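PDB 2OV1: periplasmic binding protein component of an ABC type zinc uptake transporter from Synechocystis sp., which probably captures zinc ions in the periplasm and delivers them to the membrane components of an ABC-type zinc uptake transporter. Local coordinates for residues 12-17 with 238-243; 159-164 with 177-182; 163-168 with 210-215; 232-237 with 250-255. All coordinates share one frame; numbering follows the deposited sequence.

Contact 1: 12-17 with 238-243; sequences QQYFLE and AADWSS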
loop_
_atom_site.group_PDB
_atom_site.type_symbol
_atom_site.label_atom_id
_atom_site.label_comp_id
_atom_site.label_asym_id
_atom_site.label_seq_id
_atom_site.Cartn_x
_atom_site.Cartn_y
_atom_site.Cartn_z
ATOM N N GLN A 12 2.934 -6.135 -4.349
ATOM C CA GLN A 12 2.401 -6.708 -5.572
ATOM C C GLN A 12 2.992 -8.100 -5.805
ATOM O O GLN A 12 2.302 -8.987 -6.303
ATOM C CB GLN A 12 2.688 -5.792 -6.760
ATOM C CG GLN A 12 1.971 -4.454 -6.681
ATOM C CD GLN A 12 2.246 -3.584 -7.884
ATOM O OE1 GLN A 12 3.361 -3.093 -8.072
ATOM N NE2 GLN A 12 1.227 -3.378 -8.702
ATOM N N GLN A 13 4.260 -8.308 -5.451
ATOM C CA GLN A 13 4.850 -9.633 -5.637
ATOM C C GLN A 13 4.026 -10.654 -4.844
ATOM O O GLN A 13 3.811 -11.772 -5.298
ATOM C CB GLN A 13 6.320 -9.659 -5.190
ATOM C CG GLN A 13 6.915 -11.062 -5.125
ATOM C CD GLN A 13 8.417 -11.107 -5.366
ATOM O OE1 GLN A 13 9.174 -10.344 -4.776
ATOM N NE2 GLN A 13 8.849 -12.003 -6.247
ATOM N N TYR A 14 3.555 -10.256 -3.665
ATOM C CA TYR A 14 2.732 -11.126 -2.821
ATOM C C TYR A 14 1.494 -11.495 -3.651
ATOM O O TYR A 14 1.119 -12.666 -3.730
ATOM C CB TYR A 14 2.324 -10.369 -1.549
ATOM C CG TYR A 14 1.477 -11.152 -0.574
ATOM C CD1 TYR A 14 2.063 -12.005 0.363
ATOM C CD2 TYR A 14 0.089 -11.076 -0.619
ATOM C CE1 TYR A 14 1.283 -12.767 1.230
ATOM C CE2 TYR A 14 -0.703 -11.828 0.237
ATOM C CZ TYR A 14 -0.102 -12.673 1.159
ATOM O OH TYR A 14 -0.882 -13.425 2.006
ATOM N N PHE A 15 0.890 -10.481 -4.275
ATOM C CA PHE A 15 -0.295 -10.633 -5.128
ATOM C C PHE A 15 -0.050 -11.539 -6.333
ATOM O O PHE A 15 -0.823 -12.460 -6.593
ATOM C CB PHE A 15 -0.767 -9.265 -5.643
ATOM C CG PHE A 15 -1.140 -8.295 -4.562
ATOM C CD1 PHE A 15 -1.222 -6.936 -4.832
ATOM C CD2 PHE A 15 -1.400 -8.729 -3.273
ATOM C CE1 PHE A 15 -1.555 -6.026 -3.826
ATOM C CE2 PHE A 15 -1.733 -7.822 -2.264
ATOM C CZ PHE A 15 -1.810 -6.477 -2.538
ATOM N N LEU A 16 1.016 -11.279 -7.080
ATOM C CA LEU A 16 1.308 -12.103 -8.251
ATOM C C LEU A 16 1.665 -13.523 -7.880
ATOM O O LEU A 16 1.393 -14.454 -8.633
ATOM C CB LEU A 16 2.447 -11.506 -9.088
ATOM C CG LEU A 16 1.967 -10.542 -10.180
ATOM C CD1 LEU A 16 1.458 -11.309 -11.410
ATOM C CD2 LEU A 16 0.864 -9.657 -9.588
ATOM N N GLU A 17 2.277 -13.690 -6.716
ATOM C CA GLU A 17 2.672 -15.016 -6.271
ATOM C C GLU A 17 1.430 -15.831 -5.906
ATOM O O GLU A 17 1.373 -17.023 -6.183
ATOM C CB GLU A 17 3.617 -14.895 -5.074
ATOM C CG GLU A 17 4.801 -15.853 -5.094
ATOM C CD GLU A 17 5.846 -15.525 -6.157
ATOM O OE1 GLU A 17 6.402 -14.402 -6.133
ATOM O OE2 GLU A 17 6.121 -16.400 -7.010
ATOM N N ALA A 238 5.507 -3.623 2.979
ATOM C CA ALA A 238 5.840 -4.954 3.486
ATOM C C ALA A 238 5.529 -6.071 2.496
ATOM O O ALA A 238 4.444 -6.107 1.901
ATOM C CB ALA A 238 5.105 -5.214 4.805
ATOM N N ALA A 239 6.486 -6.989 2.339
ATOM C CA ALA A 239 6.361 -8.133 1.430
ATOM C C ALA A 239 5.332 -9.118 1.953
ATOM O O ALA A 239 4.527 -9.662 1.199
ATOM C CB ALA A 239 7.711 -8.829 1.277
ATOM N N ASP A 240 5.365 -9.345 3.256
ATOM C CA ASP A 240 4.419 -10.253 3.876
ATOM C C ASP A 240 3.145 -9.457 4.118
ATOM O O ASP A 240 2.741 -9.224 5.254
ATOM C CB ASP A 240 4.993 -10.776 5.187
ATOM C CG ASP A 240 4.354 -12.071 5.615
ATOM O OD1 ASP A 240 3.817 -12.780 4.723
ATOM O OD2 ASP A 240 4.412 -12.401 6.828
ATOM N N TRP A 241 2.516 -9.057 3.019
ATOM C CA TRP A 241 1.311 -8.240 3.039
ATOM C C TRP A 241 0.236 -8.584 4.092
ATOM O O TRP A 241 -0.086 -7.748 4.946
ATOM C CB TRP A 241 0.696 -8.235 1.639
ATOM C CG TRP A 241 -0.495 -7.333 1.477
ATOM C CD1 TRP A 241 -0.491 -5.975 1.332
ATOM C CD2 TRP A 241 -1.864 -7.739 1.425
ATOM N NE1 TRP A 241 -1.776 -5.510 1.187
ATOM C CE2 TRP A 241 -2.640 -6.574 1.234
ATOM C CE3 TRP A 241 -2.509 -8.975 1.512
ATOM C CZ2 TRP A 241 -4.039 -6.613 1.129
ATOM C CZ3 TRP A 241 -3.884 -9.016 1.412
ATOM C CH2 TRP A 241 -4.639 -7.841 1.220
ATOM N N SER A 242 -0.313 -9.796 4.043
ATOM C CA SER A 242 -1.365 -10.190 4.978
ATOM C C SER A 242 -1.006 -10.115 6.458
ATOM O O SER A 242 -1.716 -9.493 7.255
ATOM C CB SER A 242 -1.842 -11.606 4.660
ATOM O OG SER A 242 -2.866 -11.995 5.571
ATOM N N SER A 243 0.093 -10.762 6.823
ATOM C CA SER A 243 0.535 -10.786 8.209
ATOM C C SER A 243 0.844 -9.383 8.687
ATOM O O SER A 243 0.735 -9.071 9.874
ATOM C CB SER A 243 1.780 -11.658 8.330
ATOM O OG SER A 243 1.523 -12.956 7.800
#
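An aromatic cluster of Y14, F15 and W241 joins helix 10-20 to the start of helix 241-256. The edge of the F15 ring is directed at the face of the W241 indole: the planes stand at 80°, and F15 CE2 lies 3.7 Å from W241 CD2. Y14 meets the same tryptophan differently. W241 CB sits over one face of the phenol, 3.9 Å from the centroid of the Y14 ring and 22° off its normal, a CH-pi contact, while the rim atom Y14 CE2 touches W241 CE3 at 3.6 Å. A W241 chi1 of -175° sets CG opposite the backbone N, which sends the indole from the first turn of its helix toward F15. In the two-lobed fold of the solute-binding protein 9 family, this places a helix packed on strand 24-28 of the first sheet against one that runs beside the second sheet. W241 NE1 is turned to another partner and donates to the backbone O of W103, while V109 and L142, from two further helices, also touch the indole. The phenol reaches on along the helix start, where Y14 OH lies 3.4 Å from S242 CB, and Y14 CD1 is 3.5 Å from A239 O. Shortening the Y14 phenol to an alanine here is likely to strip W241 CB of its aromatic cover and open a gap beside S242.

Contact 2: 159-164 with 177-182; sequences RKFIVF and LVQIPI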
loop_
_atom_site.group_PDB
_atom_site.type_symbol
_atom_site.label_atom_id
_atom_site.label_comp_id
_atom_site.label_asym_id
_atom_site.label_seq_id
_atom_site.Cartn_x
_atom_site.Cartn_y
_atom_site.Cartn_z
ATOM N N ARG A 159 -10.742 6.198 17.157
ATOM C CA ARG A 159 -10.747 5.883 15.732
ATOM C C ARG A 159 -9.642 6.607 14.976
ATOM O O ARG A 159 -9.416 6.353 13.795
ATOM C CB ARG A 159 -12.097 6.265 15.113
ATOM C CG ARG A 159 -13.329 5.862 15.921
ATOM C CD ARG A 159 -13.302 4.388 16.309
ATOM N NE ARG A 159 -13.175 3.497 15.156
ATOM C CZ ARG A 159 -12.990 2.178 15.231
ATOM N NH1 ARG A 159 -12.910 1.569 16.407
ATOM N NH2 ARG A 159 -12.878 1.465 14.124
ATOM N N LYS A 160 -8.947 7.505 15.657
ATOM C CA LYS A 160 -7.904 8.273 15.007
ATOM C C LYS A 160 -6.513 7.737 15.348
ATOM O O LYS A 160 -6.284 7.246 16.450
ATOM C CB LYS A 160 -8.074 9.756 15.415
ATOM C CG LYS A 160 -9.499 10.304 15.112
ATOM C CD LYS A 160 -10.192 11.153 16.221
ATOM C CE LYS A 160 -11.737 11.214 15.910
ATOM N NZ LYS A 160 -12.682 12.144 16.674
ATOM N N PHE A 161 -5.609 7.765 14.378
ATOM C CA PHE A 161 -4.236 7.335 14.630
ATOM C C PHE A 161 -3.311 8.267 13.863
ATOM O O PHE A 161 -3.610 8.671 12.740
ATOM C CB PHE A 161 -4.004 5.852 14.262
ATOM C CG PHE A 161 -4.245 5.518 12.815
ATOM C CD1 PHE A 161 -3.182 5.184 11.975
ATOM C CD2 PHE A 161 -5.539 5.483 12.305
ATOM C CE1 PHE A 161 -3.408 4.814 10.648
ATOM C CE2 PHE A 161 -5.781 5.117 10.984
ATOM C CZ PHE A 161 -4.719 4.779 10.154
ATOM N N ILE A 162 -2.214 8.649 14.509
ATOM C CA ILE A 162 -1.247 9.568 13.926
ATOM C C ILE A 162 -0.271 8.839 13.025
ATOM O O ILE A 162 0.385 7.888 13.458
ATOM C CB ILE A 162 -0.419 10.285 15.025
ATOM C CG1 ILE A 162 -1.345 11.104 15.933
ATOM C CG2 ILE A 162 0.637 11.177 14.383
ATOM C CD1 ILE A 162 -0.646 11.655 17.174
ATOM N N VAL A 163 -0.175 9.272 11.774
ATOM C CA VAL A 163 0.774 8.656 10.847
ATOM C C VAL A 163 1.709 9.700 10.280
ATOM O O VAL A 163 1.295 10.827 10.026
ATOM C CB VAL A 163 0.081 7.951 9.659
ATOM C CG1 VAL A 163 -0.751 6.785 10.166
ATOM C CG2 VAL A 163 -0.762 8.928 8.885
ATOM N N PHE A 164 2.972 9.329 10.091
ATOM C CA PHE A 164 3.940 10.256 9.531
ATOM C C PHE A 164 3.531 10.534 8.096
ATOM O O PHE A 164 3.622 11.661 7.638
ATOM C CB PHE A 164 5.353 9.670 9.568
ATOM C CG PHE A 164 6.362 10.486 8.812
ATOM C CD1 PHE A 164 6.619 11.802 9.175
ATOM C CD2 PHE A 164 7.033 9.945 7.719
ATOM C CE1 PHE A 164 7.531 12.572 8.453
ATOM C CE2 PHE A 164 7.945 10.700 6.990
ATOM C CZ PHE A 164 8.194 12.017 7.359
ATOM N N LEU A 177 -11.516 4.107 10.364
ATOM C CA LEU A 177 -10.436 4.768 11.087
ATOM C C LEU A 177 -10.175 6.108 10.400
ATOM O O LEU A 177 -10.585 6.325 9.256
ATOM C CB LEU A 177 -9.162 3.908 11.085
ATOM C CG LEU A 177 -9.200 2.572 11.840
ATOM C CD1 LEU A 177 -7.935 1.808 11.531
ATOM C CD2 LEU A 177 -9.357 2.789 13.348
ATOM N N VAL A 178 -9.510 7.013 11.104
ATOM C CA VAL A 178 -9.197 8.325 10.551
ATOM C C VAL A 178 -7.713 8.562 10.821
ATOM O O VAL A 178 -7.281 8.576 11.978
ATOM C CB VAL A 178 -10.028 9.457 11.236
ATOM C CG1 VAL A 178 -9.738 10.799 10.580
ATOM C CG2 VAL A 178 -11.509 9.144 11.150
ATOM N N GLN A 179 -6.920 8.728 9.769
ATOM C CA GLN A 179 -5.508 8.962 9.993
ATOM C C GLN A 179 -5.240 10.444 10.137
ATOM O O GLN A 179 -5.903 11.273 9.519
ATOM C CB GLN A 179 -4.640 8.335 8.871
ATOM C CG GLN A 179 -4.928 8.821 7.464
ATOM C CD GLN A 179 -4.104 8.120 6.381
ATOM O OE1 GLN A 179 -4.259 8.416 5.202
ATOM N NE2 GLN A 179 -3.229 7.197 6.776
ATOM N N ILE A 180 -4.298 10.765 11.015
ATOM C CA ILE A 180 -3.888 12.141 11.250
ATOM C C ILE A 180 -2.453 12.158 10.724
ATOM O O ILE A 180 -1.527 11.678 11.378
ATOM C CB ILE A 180 -3.910 12.488 12.762
ATOM C CG1 ILE A 180 -5.237 12.034 13.396
ATOM C CG2 ILE A 180 -3.726 13.981 12.957
ATOM C CD1 ILE A 180 -6.481 12.531 12.676
ATOM N N PRO A 181 -2.262 12.677 9.508
ATOM C CA PRO A 181 -0.953 12.754 8.864
ATOM C C PRO A 181 -0.083 13.924 9.272
ATOM O O PRO A 181 -0.529 15.069 9.308
ATOM C CB PRO A 181 -1.309 12.789 7.384
ATOM C CG PRO A 181 -2.530 13.611 7.387
ATOM C CD PRO A 181 -3.323 13.035 8.555
ATOM N N ILE A 182 1.168 13.600 9.577
ATOM C CA ILE A 182 2.186 14.559 9.982
ATOM C C ILE A 182 2.685 15.338 8.767
ATOM O O ILE A 182 2.862 16.552 8.831
ATOM C CB ILE A 182 3.406 13.831 10.585
ATOM C CG1 ILE A 182 3.014 13.116 11.878
ATOM C CG2 ILE A 182 4.556 14.799 10.770
ATOM C CD1 ILE A 182 2.450 14.015 12.931
#
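F161 CG stands between its own backbone N and carbonyl carbon (chi1 61°), which swings the ring across to L177 and Q179. Q179 CB then lies over one face of the F161 ring, 4.1 Å from its centroid and 24° off the normal, a CH-pi contact, and F161 CE2 meets L177 CB at 3.6 Å. These residues sit on neighbouring parallel strands, 160-163 and 178-181, the two strands of a beta-alpha-beta unit whose helix is 169-174. Five backbone bonds set the register, among them I180 N to F161 O and V163 N to I180 O, both 2.8 Å; in the latter the donor stands 39° out of the carbonyl plane. On the face bearing I162 and I180, I162 CG2 packs on I182 CD1 at 3.7 Å, beneath helix 193-204. At the other end L177 CD2 lies over one face of the R159 guanidinium, 3.8 Å from R159 NH2, while R159 NH1 donates to the carbonyls of L153 and L156.

Contact 3: 163-168 with 210-215; sequences VFHPSW and FGETQF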
loop_
_atom_site.group_PDB
_atom_site.type_symbol
_atom_site.label_atom_id
_atom_site.label_comp_id
_atom_site.label_asym_id
_atom_site.label_seq_id
_atom_site.Cartn_x
_atom_site.Cartn_y
_atom_site.Cartn_z
ATOM N N VAL A 163 -0.175 9.272 11.774
ATOM C CA VAL A 163 0.774 8.656 10.847
ATOM C C VAL A 163 1.709 9.700 10.280
ATOM O O VAL A 163 1.295 10.827 10.026
ATOM C CB VAL A 163 0.081 7.951 9.659
ATOM C CG1 VAL A 163 -0.751 6.785 10.166
ATOM C CG2 VAL A 163 -0.762 8.928 8.885
ATOM N N PHE A 164 2.972 9.329 10.091
ATOM C CA PHE A 164 3.940 10.256 9.531
ATOM C C PHE A 164 3.531 10.534 8.096
ATOM O O PHE A 164 3.622 11.661 7.638
ATOM C CB PHE A 164 5.353 9.670 9.568
ATOM C CG PHE A 164 6.362 10.486 8.812
ATOM C CD1 PHE A 164 6.619 11.802 9.175
ATOM C CD2 PHE A 164 7.033 9.945 7.719
ATOM C CE1 PHE A 164 7.531 12.572 8.453
ATOM C CE2 PHE A 164 7.945 10.700 6.990
ATOM C CZ PHE A 164 8.194 12.017 7.359
ATOM N N HIS A 165 3.091 9.497 7.389
ATOM C CA HIS A 165 2.626 9.640 6.008
ATOM C C HIS A 165 1.246 9.020 5.869
ATOM O O HIS A 165 0.970 7.962 6.428
ATOM C CB HIS A 165 3.593 8.991 5.019
ATOM C CG HIS A 165 4.729 9.877 4.633
ATOM N ND1 HIS A 165 5.707 9.499 3.742
ATOM C CD2 HIS A 165 5.048 11.140 5.025
ATOM C CE1 HIS A 165 6.580 10.481 3.600
ATOM N NE2 HIS A 165 6.200 11.487 4.370
ATOM N N PRO A 166 0.353 9.680 5.123
ATOM C CA PRO A 166 -1.004 9.165 4.934
ATOM C C PRO A 166 -1.045 8.076 3.872
ATOM O O PRO A 166 -1.522 8.293 2.764
ATOM C CB PRO A 166 -1.776 10.409 4.528
ATOM C CG PRO A 166 -0.787 11.111 3.660
ATOM C CD PRO A 166 0.533 10.965 4.417
ATOM N N SER A 167 -0.538 6.904 4.225
ATOM C CA SER A 167 -0.520 5.785 3.305
ATOM C C SER A 167 -1.684 4.853 3.606
ATOM O O SER A 167 -1.942 3.930 2.841
ATOM C CB SER A 167 0.784 5.000 3.449
ATOM O OG SER A 167 1.901 5.863 3.459
ATOM N N TRP A 168 -2.390 5.097 4.711
ATOM C CA TRP A 168 -3.479 4.216 5.096
ATOM C C TRP A 168 -4.894 4.786 4.968
ATOM O O TRP A 168 -5.766 4.480 5.783
ATOM C CB TRP A 168 -3.216 3.696 6.526
ATOM C CG TRP A 168 -1.770 3.296 6.728
ATOM C CD1 TRP A 168 -0.704 4.143 6.934
ATOM C CD2 TRP A 168 -1.201 1.988 6.573
ATOM N NE1 TRP A 168 0.478 3.451 6.898
ATOM C CE2 TRP A 168 0.207 2.126 6.680
ATOM C CE3 TRP A 168 -1.738 0.713 6.346
ATOM C CZ2 TRP A 168 1.081 1.034 6.569
ATOM C CZ3 TRP A 168 -0.866 -0.371 6.233
ATOM C CH2 TRP A 168 0.525 -0.203 6.345
ATOM N N PHE A 210 2.701 6.884 14.603
ATOM C CA PHE A 210 3.127 5.828 13.698
ATOM C C PHE A 210 3.887 6.352 12.498
ATOM O O PHE A 210 3.293 6.916 11.582
ATOM C CB PHE A 210 1.926 5.021 13.214
ATOM C CG PHE A 210 1.180 4.329 14.312
ATOM C CD1 PHE A 210 -0.030 4.834 14.780
ATOM C CD2 PHE A 210 1.681 3.157 14.873
ATOM C CE1 PHE A 210 -0.736 4.181 15.792
ATOM C CE2 PHE A 210 0.986 2.495 15.884
ATOM C CZ PHE A 210 -0.227 3.008 16.344
ATOM N N GLY A 211 5.203 6.159 12.502
ATOM C CA GLY A 211 6.023 6.622 11.395
ATOM C C GLY A 211 6.034 5.618 10.266
ATOM O O GLY A 211 5.578 4.484 10.432
ATOM N N GLU A 212 6.543 6.024 9.111
ATOM C CA GLU A 212 6.603 5.120 7.970
ATOM C C GLU A 212 7.975 4.465 7.911
ATOM O O GLU A 212 9.004 5.131 8.023
ATOM C CB GLU A 212 6.319 5.876 6.675
ATOM C CG GLU A 212 6.106 4.988 5.471
ATOM C CD GLU A 212 5.053 5.541 4.535
ATOM O OE1 GLU A 212 3.850 5.379 4.843
ATOM O OE2 GLU A 212 5.419 6.149 3.500
ATOM N N THR A 213 7.962 3.153 7.729
ATOM C CA THR A 213 9.160 2.335 7.693
ATOM C C THR A 213 10.280 2.776 6.750
ATOM O O THR A 213 11.461 2.596 7.062
ATOM C CB THR A 213 8.765 0.887 7.384
ATOM O OG1 THR A 213 7.884 0.416 8.414
ATOM C CG2 THR A 213 9.982 -0.002 7.326
ATOM N N GLN A 214 9.913 3.366 5.613
ATOM C CA GLN A 214 10.890 3.828 4.629
ATOM C C GLN A 214 11.368 5.247 4.884
ATOM O O GLN A 214 12.115 5.806 4.085
ATOM C CB GLN A 214 10.309 3.757 3.208
ATOM C CG GLN A 214 9.998 2.356 2.704
ATOM C CD GLN A 214 8.739 1.758 3.322
ATOM O OE1 GLN A 214 8.616 0.538 3.415
ATOM N NE2 GLN A 214 7.792 2.610 3.723
ATOM N N PHE A 215 10.932 5.843 5.986
ATOM C CA PHE A 215 11.349 7.206 6.283
ATOM C C PHE A 215 11.982 7.353 7.654
ATOM O O PHE A 215 11.865 6.477 8.510
ATOM C CB PHE A 215 10.169 8.187 6.163
ATOM C CG PHE A 215 9.654 8.353 4.758
ATOM C CD1 PHE A 215 8.672 7.500 4.254
ATOM C CD2 PHE A 215 10.188 9.335 3.917
ATOM C CE1 PHE A 215 8.234 7.621 2.934
ATOM C CE2 PHE A 215 9.760 9.466 2.594
ATOM C CZ PHE A 215 8.784 8.610 2.099
HETATM O O HOH W 1 3.095 6.302 8.743
HETATM O O HOH W 2 3.301 4.413 7.182
#
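This buried contact lies at the C-terminal ends of parallel strands 160-163 and 208-212, where the loop after the first strand carries H165, one of the zinc-binding histidines. The strand pairing closes with F164 N donating to F210 O at 2.9 Å, and the same carbonyl accepts from a water. Beyond it, side chains take over. The edge of the H165 imidazole is directed at the face of the F215 ring, with centroids 4.2 Å apart and planes at 66°. F164 completes the aromatic cluster, its CE2 lying 3.5 Å from F215 CB. E212 comes to the edge of the imidazole, where H165 ND1 makes a weak bond of 3.4 Å to E212 OE2, the ring and carboxylate planes being nearly perpendicular. The other carboxylate oxygen, E212 OE1, accepts from a water that also accepts from W168 NE1 at 3.0 Å; S167 OG is modelled too close to E212 OE1 for that geometry to be trusted. E212 is placed to act as a second-shell neighbour of the histidine, probably steadying its ring, while H165 NE2 is hydrogen-bonded to E183. F210 lies under helix 241-256, against K251 and A255; W168 touches L245 and V248 of that helix and L234 of strand 230-234, and V163 reaches Q179 on strand 178-181.

Contact 4: 232-237 with 250-255; sequences ELLDPL and QKIANA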
loop_
_atom_site.group_PDB
_atom_site.type_symbol
_atom_site.label_atom_id
_atom_site.label_comp_id
_atom_site.label_asym_id
_atom_site.label_seq_id
_atom_site.Cartn_x
_atom_site.Cartn_y
_atom_site.Cartn_z
ATOM N N GLU A 232 5.949 3.917 16.778
ATOM C CA GLU A 232 5.935 2.598 16.182
ATOM C C GLU A 232 5.937 2.807 14.688
ATOM O O GLU A 232 5.579 3.879 14.207
ATOM C CB GLU A 232 4.696 1.836 16.620
ATOM C CG GLU A 232 4.984 0.908 17.778
ATOM C CD GLU A 232 3.737 0.443 18.476
ATOM O OE1 GLU A 232 3.858 -0.364 19.421
ATOM O OE2 GLU A 232 2.631 0.882 18.090
ATOM N N LEU A 233 6.355 1.788 13.953
ATOM C CA LEU A 233 6.390 1.894 12.511
ATOM C C LEU A 233 5.270 1.105 11.858
ATOM O O LEU A 233 4.812 0.091 12.387
ATOM C CB LEU A 233 7.743 1.415 11.970
ATOM C CG LEU A 233 8.936 2.211 12.502
ATOM C CD1 LEU A 233 10.240 1.568 12.041
ATOM C CD2 LEU A 233 8.836 3.649 12.026
ATOM N N LEU A 234 4.810 1.631 10.728
ATOM C CA LEU A 234 3.782 1.016 9.902
ATOM C C LEU A 234 4.420 0.967 8.532
ATOM O O LEU A 234 4.741 2.010 7.962
ATOM C CB LEU A 234 2.520 1.870 9.827
ATOM C CG LEU A 234 1.683 1.936 11.099
ATOM C CD1 LEU A 234 0.288 2.461 10.752
ATOM C CD2 LEU A 234 1.585 0.544 11.728
ATOM N N ASP A 235 4.608 -0.248 8.018
ATOM C CA ASP A 235 5.234 -0.478 6.711
ATOM C C ASP A 235 4.227 -0.838 5.625
ATOM O O ASP A 235 3.729 -1.960 5.570
ATOM C CB ASP A 235 6.264 -1.599 6.821
ATOM C CG ASP A 235 7.060 -1.776 5.552
ATOM O OD1 ASP A 235 6.931 -0.906 4.661
ATOM O OD2 ASP A 235 7.815 -2.772 5.438
ATOM N N PRO A 236 3.926 0.115 4.731
ATOM C CA PRO A 236 2.969 -0.113 3.640
ATOM C C PRO A 236 3.567 -0.940 2.490
ATOM O O PRO A 236 2.837 -1.505 1.669
ATOM C CB PRO A 236 2.613 1.303 3.199
ATOM C CG PRO A 236 3.906 2.024 3.378
ATOM C CD PRO A 236 4.423 1.503 4.709
ATOM N N LEU A 237 4.894 -1.016 2.436
ATOM C CA LEU A 237 5.549 -1.773 1.384
ATOM C C LEU A 237 5.966 -3.189 1.808
ATOM O O LEU A 237 6.667 -3.889 1.069
ATOM C CB LEU A 237 6.756 -0.987 0.853
ATOM C CG LEU A 237 6.413 0.367 0.212
ATOM C CD1 LEU A 237 7.689 1.105 -0.165
ATOM C CD2 LEU A 237 5.533 0.152 -1.010
ATOM N N GLN A 250 -3.054 -4.507 14.746
ATOM C CA GLN A 250 -2.775 -4.745 16.163
ATOM C C GLN A 250 -2.059 -3.582 16.842
ATOM O O GLN A 250 -2.223 -3.366 18.043
ATOM C CB GLN A 250 -1.963 -6.032 16.337
ATOM C CG GLN A 250 -2.075 -6.614 17.730
ATOM C CD GLN A 250 -3.526 -6.826 18.173
ATOM O OE1 GLN A 250 -4.285 -7.581 17.553
ATOM N NE2 GLN A 250 -3.919 -6.136 19.239
ATOM N N LYS A 251 -1.260 -2.845 16.073
ATOM C CA LYS A 251 -0.528 -1.691 16.583
ATOM C C LYS A 251 -1.562 -0.625 16.887
ATOM O O LYS A 251 -1.519 0.035 17.932
ATOM C CB LYS A 251 0.412 -1.159 15.518
ATOM C CG LYS A 251 1.557 -2.070 15.213
ATOM C CD LYS A 251 2.743 -1.671 16.035
ATOM C CE LYS A 251 3.974 -2.404 15.570
ATOM N NZ LYS A 251 4.248 -2.111 14.141
ATOM N N ILE A 252 -2.487 -0.461 15.945
ATOM C CA ILE A 252 -3.560 0.501 16.090
ATOM C C ILE A 252 -4.333 0.114 17.345
ATOM O O ILE A 252 -4.416 0.896 18.286
ATOM C CB ILE A 252 -4.545 0.460 14.903
ATOM C CG1 ILE A 252 -3.827 0.742 13.579
ATOM C CG2 ILE A 252 -5.655 1.470 15.140
ATOM C CD1 ILE A 252 -3.243 2.119 13.458
ATOM N N ALA A 253 -4.880 -1.100 17.351
ATOM C CA ALA A 253 -5.663 -1.592 18.477
ATOM C C ALA A 253 -4.958 -1.378 19.802
ATOM O O ALA A 253 -5.585 -1.001 20.793
ATOM C CB ALA A 253 -5.975 -3.061 18.286
ATOM N N ASN A 254 -3.650 -1.614 19.819
ATOM C CA ASN A 254 -2.861 -1.438 21.036
ATOM C C ASN A 254 -2.840 0.017 21.485
ATOM O O ASN A 254 -2.830 0.303 22.681
ATOM C CB ASN A 254 -1.425 -1.919 20.816
ATOM C CG ASN A 254 -1.306 -3.431 20.853
ATOM O OD1 ASN A 254 -2.304 -4.151 20.955
ATOM N ND2 ASN A 254 -0.081 -3.923 20.758
ATOM N N ALA A 255 -2.838 0.936 20.527
ATOM C CA ALA A 255 -2.815 2.348 20.866
ATOM C C ALA A 255 -4.203 2.947 21.041
ATOM O O ALA A 255 -4.380 3.891 21.808
ATOM C CB ALA A 255 -2.060 3.124 19.802
HETATM O O HOH W 3 0.494 0.397 19.506
HETATM O O HOH W 4 1.979 -2.316 20.211
#
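Strand 230-234, an outermost strand of the second parallel sheet, is packed here against helix 241-256, which follows it in the chain; the axes of strand 232-234 and helix 250-255 approach to 10.1 Å, their directions 142° apart. K251 bridges them. Its chain bends at chi2 (-94°) and again at chi4, and carries the ammonium to the strand backbone, where K251 NZ donates to L233 O at 2.9 Å, nearly in line with the carbonyl bond (C=O...N angle 165°). The aliphatic part of the lysine passes obliquely across E232, with K251 CD 3.3 Å from E232 OE2. The carboxylate itself reaches the helix through water: one molecule donates to E232 OE2 and to K251 O, at 2.6 Å from each, and a second donates to E232 OE1 and accepts from N254 ND2. At the helix end of the lysine, L234 CD2 approaches K251 CB at 4.3 Å, while F210 of the adjoining strand touches both L234 and E232. A methionine in place of K251 would probably leave L233 O without its ammonium donor and remove this positive charge from beside E232. Since K251 NZ and E232 OE2 are 5.2 Å apart, the opposite charges are likely to attract at a distance without forming a salt bridge, so the direct polar link from helix to strand rests on the lysine-to-carbonyl bond, supplemented by the two waters.

From the N terminus, helix 10-20 enters contact 1 first, but its partner at 238-243 comes more than 220 residues later, so this contact closes a long loop that encloses contacts 2 and 3. Those two start from the same stretch around V163 and F164: contact 2 closes a short beta-alpha-beta loop, contact 3 a wider one to strand 208-212. Contact 4 follows in series, returning from strand 230-234 to helix 241-256, and its segments alternate with those of contact 1, so these two cross. Contacts 2, 3 and 4 reach one sheet, with G211 N pairing to E232 O at 2.9 Å, whereas contact 1 ties the start of helix 241-256, which contact 4 also uses, to N-terminal helix 10-20.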